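Local coordinates for protein tRNA (guanine-N(1)-)-methyltransferase (PDB 7KFF) that probably transfers a methyl group from S-adenosylmethionine to N1 of guanine 37 in tRNA, as a SPOUT-family methyltransferase with a knotted fold, at residues F164-Y169 against V201-I206; V21-I24 against Y28-P31. All coordinates share one frame; numbering follows the deposited sequence.

Contact 1 of 2, residues F164-Y169 against V201-I206; sequences FACGRY and VAVLVI. With SAH (S-adenosyl-L-homocysteine), chain C.
Phe164 turns its ring onto Val203 of the helix. Val203 CG1 sits over the centre of one ring face, 3.8 Å from the Phe164 ring centroid and 7° off the ring normal, a CH-pi contact. Val203 CG2 lies 3.6 Å from Phe164 CD2. With CG1 of Val203 anti to the backbone N (chi1 176°), that methyl falls over the ring, and CG2, anti to the carbonyl carbon, falls between ring and Cys166 sulfur. At the ring edge, in plane, Ile206 CG2 comes within 4.0 Å of Phe164 CE2. Cys166 places SG 3.6 Å from Val203 CG2. Beyond it the loop moves away from the helix and runs along S-adenosyl-L-homocysteine, the demethylated methyl donor. Gly167 N is 3.4 Å from its O2'. Arg168 NE forms a salt bridge with Glu200 OE1. Tyr169 O is 3.3 Å from the ligand C5'. From the helix, Ala202 CB approaches the adenine C2 at 4.0 Å. Ser228 and Asp227 of the second subunit also bond the ligand, consistent with the dimeric, knotted SPOUT methyltransferases. Strand 161-165 runs between strands 17-23 and 137-141, and helix 200-211 lies across one sheet face, touching Val21 and Leu139 too.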
loop_
_atom_site.group_PDB
_atom_site.type_symbol
_atom_site.label_atom_id
_atom_site.label_comp_id
_atom_site.label_asym_id
_atom_site.label_seq_id
_atom_site.Cartn_x
_atom_site.Cartn_y
_atom_site.Cartn_z
ATOM N N PHE A 164 14.162 -2.813 7.158
ATOM C CA PHE A 164 12.840 -3.413 7.039
ATOM C C PHE A 164 12.908 -4.914 7.285
ATOM O O PHE A 164 13.716 -5.601 6.662
ATOM C CB PHE A 164 12.258 -3.199 5.643
ATOM C CG PHE A 164 12.013 -1.770 5.275
ATOM C CD1 PHE A 164 13.024 -1.019 4.714
ATOM C CD2 PHE A 164 10.754 -1.211 5.390
ATOM C CE1 PHE A 164 12.792 0.287 4.301
ATOM C CE2 PHE A 164 10.514 0.085 4.975
ATOM C CZ PHE A 164 11.539 0.835 4.426
ATOM N N ALA A 165 12.043 -5.421 8.160
ATOM C CA ALA A 165 11.911 -6.853 8.426
ATOM C C ALA A 165 10.625 -7.336 7.770
ATOM O O ALA A 165 9.536 -7.005 8.234
ATOM C CB ALA A 165 11.886 -7.128 9.928
ATOM N N CYS A 166 10.744 -8.106 6.687
ATOM C CA CYS A 166 9.590 -8.520 5.895
ATOM C C CYS A 166 9.005 -9.840 6.366
ATOM O O CYS A 166 9.649 -10.883 6.260
ATOM C CB CYS A 166 9.939 -8.656 4.419
ATOM S SG CYS A 166 10.562 -7.151 3.674
ATOM N N GLY A 167 7.754 -9.807 6.834
ATOM C CA GLY A 167 7.089 -11.020 7.238
ATOM C C GLY A 167 6.408 -11.742 6.088
ATOM O O GLY A 167 6.081 -11.152 5.052
ATOM N N ARG A 168 6.209 -13.034 6.300
ATOM C CA ARG A 168 5.413 -13.915 5.466
ATOM C C ARG A 168 4.657 -14.834 6.429
ATOM O O ARG A 168 4.953 -14.870 7.632
ATOM C CB ARG A 168 6.332 -14.743 4.554
ATOM C CG ARG A 168 6.993 -13.947 3.433
ATOM C CD ARG A 168 6.151 -13.936 2.192
ATOM N NE ARG A 168 6.457 -12.846 1.275
ATOM C CZ ARG A 168 5.883 -12.699 0.086
ATOM N NH1 ARG A 168 5.070 -13.625 -0.397
ATOM N NH2 ARG A 168 6.122 -11.625 -0.637
ATOM N N TYR A 169 3.685 -15.576 5.892
ATOM C CA TYR A 169 2.969 -16.591 6.661
ATOM C C TYR A 169 2.159 -15.876 7.745
ATOM O O TYR A 169 1.420 -14.937 7.443
ATOM C CB TYR A 169 3.935 -17.668 7.155
ATOM C CG TYR A 169 4.905 -18.091 6.070
ATOM C CD1 TYR A 169 4.473 -18.365 4.766
ATOM C CD2 TYR A 169 6.262 -18.170 6.339
ATOM C CE1 TYR A 169 5.378 -18.738 3.774
ATOM C CE2 TYR A 169 7.165 -18.562 5.368
ATOM C CZ TYR A 169 6.719 -18.830 4.086
ATOM O OH TYR A 169 7.609 -19.196 3.111
ATOM N N VAL A 201 6.012 -5.988 -0.412
ATOM C CA VAL A 201 5.319 -4.943 -1.162
ATOM C C VAL A 201 5.113 -3.710 -0.296
ATOM O O VAL A 201 5.140 -2.581 -0.799
ATOM C CB VAL A 201 4.009 -5.451 -1.788
ATOM C CG1 VAL A 201 2.913 -5.679 -0.747
ATOM C CG2 VAL A 201 3.529 -4.499 -2.858
ATOM N N ALA A 202 4.920 -3.895 1.007
ATOM C CA ALA A 202 4.786 -2.745 1.893
ATOM C C ALA A 202 6.087 -1.961 1.988
ATOM O O ALA A 202 6.048 -0.735 2.125
ATOM C CB ALA A 202 4.345 -3.218 3.272
ATOM N N VAL A 203 7.244 -2.637 1.882
ATOM C CA VAL A 203 8.519 -1.930 1.793
ATOM C C VAL A 203 8.540 -1.034 0.560
ATOM O O VAL A 203 8.944 0.129 0.623
ATOM C CB VAL A 203 9.691 -2.921 1.785
ATOM C CG1 VAL A 203 10.988 -2.148 1.591
ATOM C CG2 VAL A 203 9.696 -3.731 3.078
ATOM N N LEU A 204 8.110 -1.566 -0.584
ATOM C CA LEU A 204 8.098 -0.748 -1.792
ATOM C C LEU A 204 7.208 0.484 -1.629
ATOM O O LEU A 204 7.564 1.579 -2.083
ATOM C CB LEU A 204 7.630 -1.592 -2.981
ATOM C CG LEU A 204 8.488 -2.809 -3.364
ATOM C CD1 LEU A 204 7.862 -3.521 -4.536
ATOM C CD2 LEU A 204 9.902 -2.390 -3.668
ATOM N N VAL A 205 6.046 0.318 -0.979
ATOM C CA VAL A 205 5.131 1.430 -0.738
ATOM C C VAL A 205 5.794 2.488 0.125
ATOM O O VAL A 205 5.809 3.681 -0.211
ATOM C CB VAL A 205 3.834 0.917 -0.100
ATOM C CG1 VAL A 205 3.024 2.073 0.458
ATOM C CG2 VAL A 205 3.011 0.106 -1.097
ATOM N N ILE A 206 6.329 2.074 1.267
ATOM C CA ILE A 206 6.922 3.022 2.206
ATOM C C ILE A 206 8.136 3.698 1.581
ATOM O O ILE A 206 8.334 4.915 1.712
ATOM C CB ILE A 206 7.253 2.310 3.528
ATOM C CG1 ILE A 206 5.967 1.880 4.246
ATOM C CG2 ILE A 206 8.087 3.211 4.410
ATOM C CD1 ILE A 206 6.179 0.851 5.356
HETATM N N SAH C . -2.608 -13.647 10.011
HETATM C CA SAH C . -2.072 -12.323 9.767
HETATM C CB SAH C . -1.602 -12.302 8.329
HETATM C CG SAH C . -0.121 -12.033 8.134
HETATM S SD SAH C . -0.008 -11.578 6.414
HETATM C C SAH C . -3.075 -11.199 9.957
HETATM O O SAH C . -4.089 -11.130 9.267
HETATM O OXT SAH C . -2.870 -10.319 10.792
HETATM C "C5'" SAH C . 1.739 -11.894 6.200
HETATM C "C4'" SAH C . 2.609 -10.654 6.247
HETATM O "O4'" SAH C . 2.269 -9.745 5.202
HETATM C "C3'" SAH C . 2.569 -9.811 7.531
HETATM O "O3'" SAH C . 3.288 -10.400 8.553
HETATM C "C2'" SAH C . 3.142 -8.489 7.018
HETATM O "O2'" SAH C . 4.540 -8.556 6.885
HETATM C "C1'" SAH C . 2.531 -8.421 5.634
HETATM N N9 SAH C . 1.257 -7.680 5.611
HETATM C C8 SAH C . -0.004 -8.188 5.386
HETATM N N7 SAH C . -0.890 -7.176 5.367
HETATM C C5 SAH C . -0.208 -6.022 5.602
HETATM C C6 SAH C . -0.599 -4.694 5.701
HETATM N N6 SAH C . -1.876 -4.275 5.587
HETATM N N1 SAH C . 0.370 -3.746 5.942
HETATM C C2 SAH C . 1.689 -4.113 6.061
HETATM N N3 SAH C . 2.088 -5.411 5.954
HETATM C C4 SAH C . 1.143 -6.334 5.733
#

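Contact 2 of 2, residues V21-I24 against Y28-P31; sequences VITI and YLDP
Leu29 reaches from the 3-10 segment toward strand 17-23 and meets Val21 and Thr23 there. Its CB points at the strand. With CG anti to the carbonyl carbon (chi1 -70°), the branch point faces Val21. CG is the atom that comes nearest to Val21, 3.8 Å from Val21 CG1. Of the two end methyls, CD1 of Leu29 makes the looser approach, 4.2 Å from the same Val21 CG1. CD2 of Leu29 has two neighbours, Val21 CG1 at 4.0 Å and Thr23 CG2 at 3.9 Å. The side chains meet tip to tip. Strand 17-23, helix 35-42 and strand 46-52 form a beta-alpha-beta crossover of the SPOUT domain, its two strands parallel neighbours, and the 3-10 segment lies in its first connection. Leu29 also packs on Val50 of the second strand of that unit and on Leu204 of helix 200-211. Val21 and Thr23 are two apart on the strand, so both turn to the same sheet face, and Ile22 between them points to the other, against helix 79-90. Thr23 puts its methyl toward Leu29 and its hydroxyl elsewhere: OG1 is anti to the backbone N (chi1 169°). That hydroxyl is hydrogen-bonded to Glu200 and to Phe25 N, which gives this buried polar atom two partners beside an apolar patch.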
loop_
_atom_site.group_PDB
_atom_site.type_symbol
_atom_site.label_atom_id
_atom_site.label_comp_id
_atom_site.label_asym_id
_atom_site.label_seq_id
_atom_site.Cartn_x
_atom_site.Cartn_y
_atom_site.Cartn_z
ATOM N N VAL A 21 16.846 -4.238 3.547
ATOM C CA VAL A 21 15.622 -5.030 3.562
ATOM C C VAL A 21 15.998 -6.484 3.789
ATOM O O VAL A 21 16.842 -7.022 3.065
ATOM C CB VAL A 21 14.852 -4.895 2.237
ATOM C CG1 VAL A 21 13.518 -5.629 2.320
ATOM C CG2 VAL A 21 14.655 -3.457 1.861
ATOM N N ILE A 22 15.365 -7.128 4.767
ATOM C CA ILE A 22 15.599 -8.536 5.073
ATOM C C ILE A 22 14.345 -9.313 4.689
ATOM O O ILE A 22 13.241 -8.981 5.140
ATOM C CB ILE A 22 15.951 -8.755 6.552
ATOM C CG1 ILE A 22 17.126 -7.870 6.971
ATOM C CG2 ILE A 22 16.268 -10.225 6.801
ATOM C CD1 ILE A 22 17.297 -7.737 8.470
ATOM N N THR A 23 14.515 -10.331 3.846
ATOM C CA THR A 23 13.395 -10.970 3.172
ATOM C C THR A 23 13.786 -12.363 2.695
ATOM O O THR A 23 14.943 -12.624 2.373
ATOM C CB THR A 23 12.976 -10.101 1.964
ATOM O OG1 THR A 23 12.056 -10.825 1.137
ATOM C CG2 THR A 23 14.200 -9.729 1.096
ATOM N N ILE A 24 12.790 -13.247 2.581
ATOM C CA ILE A 24 13.030 -14.515 1.885
ATOM C C ILE A 24 12.819 -14.422 0.368
ATOM O O ILE A 24 13.050 -15.413 -0.340
ATOM C CB ILE A 24 12.223 -15.694 2.475
ATOM C CG1 ILE A 24 10.725 -15.446 2.371
ATOM C CG2 ILE A 24 12.689 -15.996 3.899
ATOM C CD1 ILE A 24 9.888 -16.682 2.614
ATOM N N TYR A 28 11.836 -9.626 -4.979
ATOM C CA TYR A 28 10.644 -8.789 -4.892
ATOM C C TYR A 28 11.037 -7.320 -4.784
ATOM O O TYR A 28 10.255 -6.433 -5.142
ATOM C CB TYR A 28 9.800 -9.226 -3.699
ATOM C CG TYR A 28 8.306 -8.949 -3.864
ATOM C CD1 TYR A 28 7.810 -7.645 -3.844
ATOM C CD2 TYR A 28 7.402 -9.981 -4.009
ATOM C CE1 TYR A 28 6.444 -7.392 -3.989
ATOM C CE2 TYR A 28 6.040 -9.727 -4.137
ATOM C CZ TYR A 28 5.575 -8.437 -4.123
ATOM O OH TYR A 28 4.210 -8.187 -4.258
ATOM N N LEU A 29 12.223 -7.044 -4.252
ATOM C CA LEU A 29 12.671 -5.679 -4.053
ATOM C C LEU A 29 13.400 -5.095 -5.254
ATOM O O LEU A 29 13.915 -3.975 -5.171
ATOM C CB LEU A 29 13.518 -5.561 -2.803
ATOM C CG LEU A 29 12.841 -5.722 -1.450
ATOM C CD1 LEU A 29 11.628 -4.762 -1.279
ATOM C CD2 LEU A 29 12.383 -7.159 -1.157
ATOM N N ASP A 30 13.422 -5.803 -6.368
ATOM C CA ASP A 30 14.044 -5.263 -7.576
ATOM C C ASP A 30 13.503 -3.876 -7.957
ATOM O O ASP A 30 14.277 -3.049 -8.442
ATOM C CB ASP A 30 13.929 -6.249 -8.744
ATOM C CG ASP A 30 14.893 -7.438 -8.645
ATOM O OD1 ASP A 30 15.785 -7.454 -7.774
ATOM O OD2 ASP A 30 14.755 -8.364 -9.473
ATOM N N PRO A 31 12.228 -3.545 -7.716
ATOM C CA PRO A 31 11.752 -2.197 -8.073
ATOM C C PRO A 31 12.362 -1.065 -7.274
ATOM O O PRO A 31 12.216 0.100 -7.683
ATOM C CB PRO A 31 10.230 -2.288 -7.903
ATOM C CG PRO A 31 9.922 -3.741 -8.123
ATOM C CD PRO A 31 11.096 -4.465 -7.466
#

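Overall arrangement
From the N terminus the chain runs along strand 17-23 and turns back at once, and contact 2 closes this short loop with three residues between its segments. Much later, strand 161-165 enters the same sheet beside strand 17-23. Contact 1 then closes a longer loop of 31 residues that ends on helix 200-211. The two contacts follow in series, neither nested nor crossed. They are joined through the sheet: Phe164 O lies 2.9 Å from Ile22 N, and Cys166 N lies 3.1 Å from Ile22 O, both probable hydrogen bonds. The 3-10 segment reaches the second subunit through Tyr28 and Pro31, and helix 200-211 does so through Val201, Leu204 and Val205.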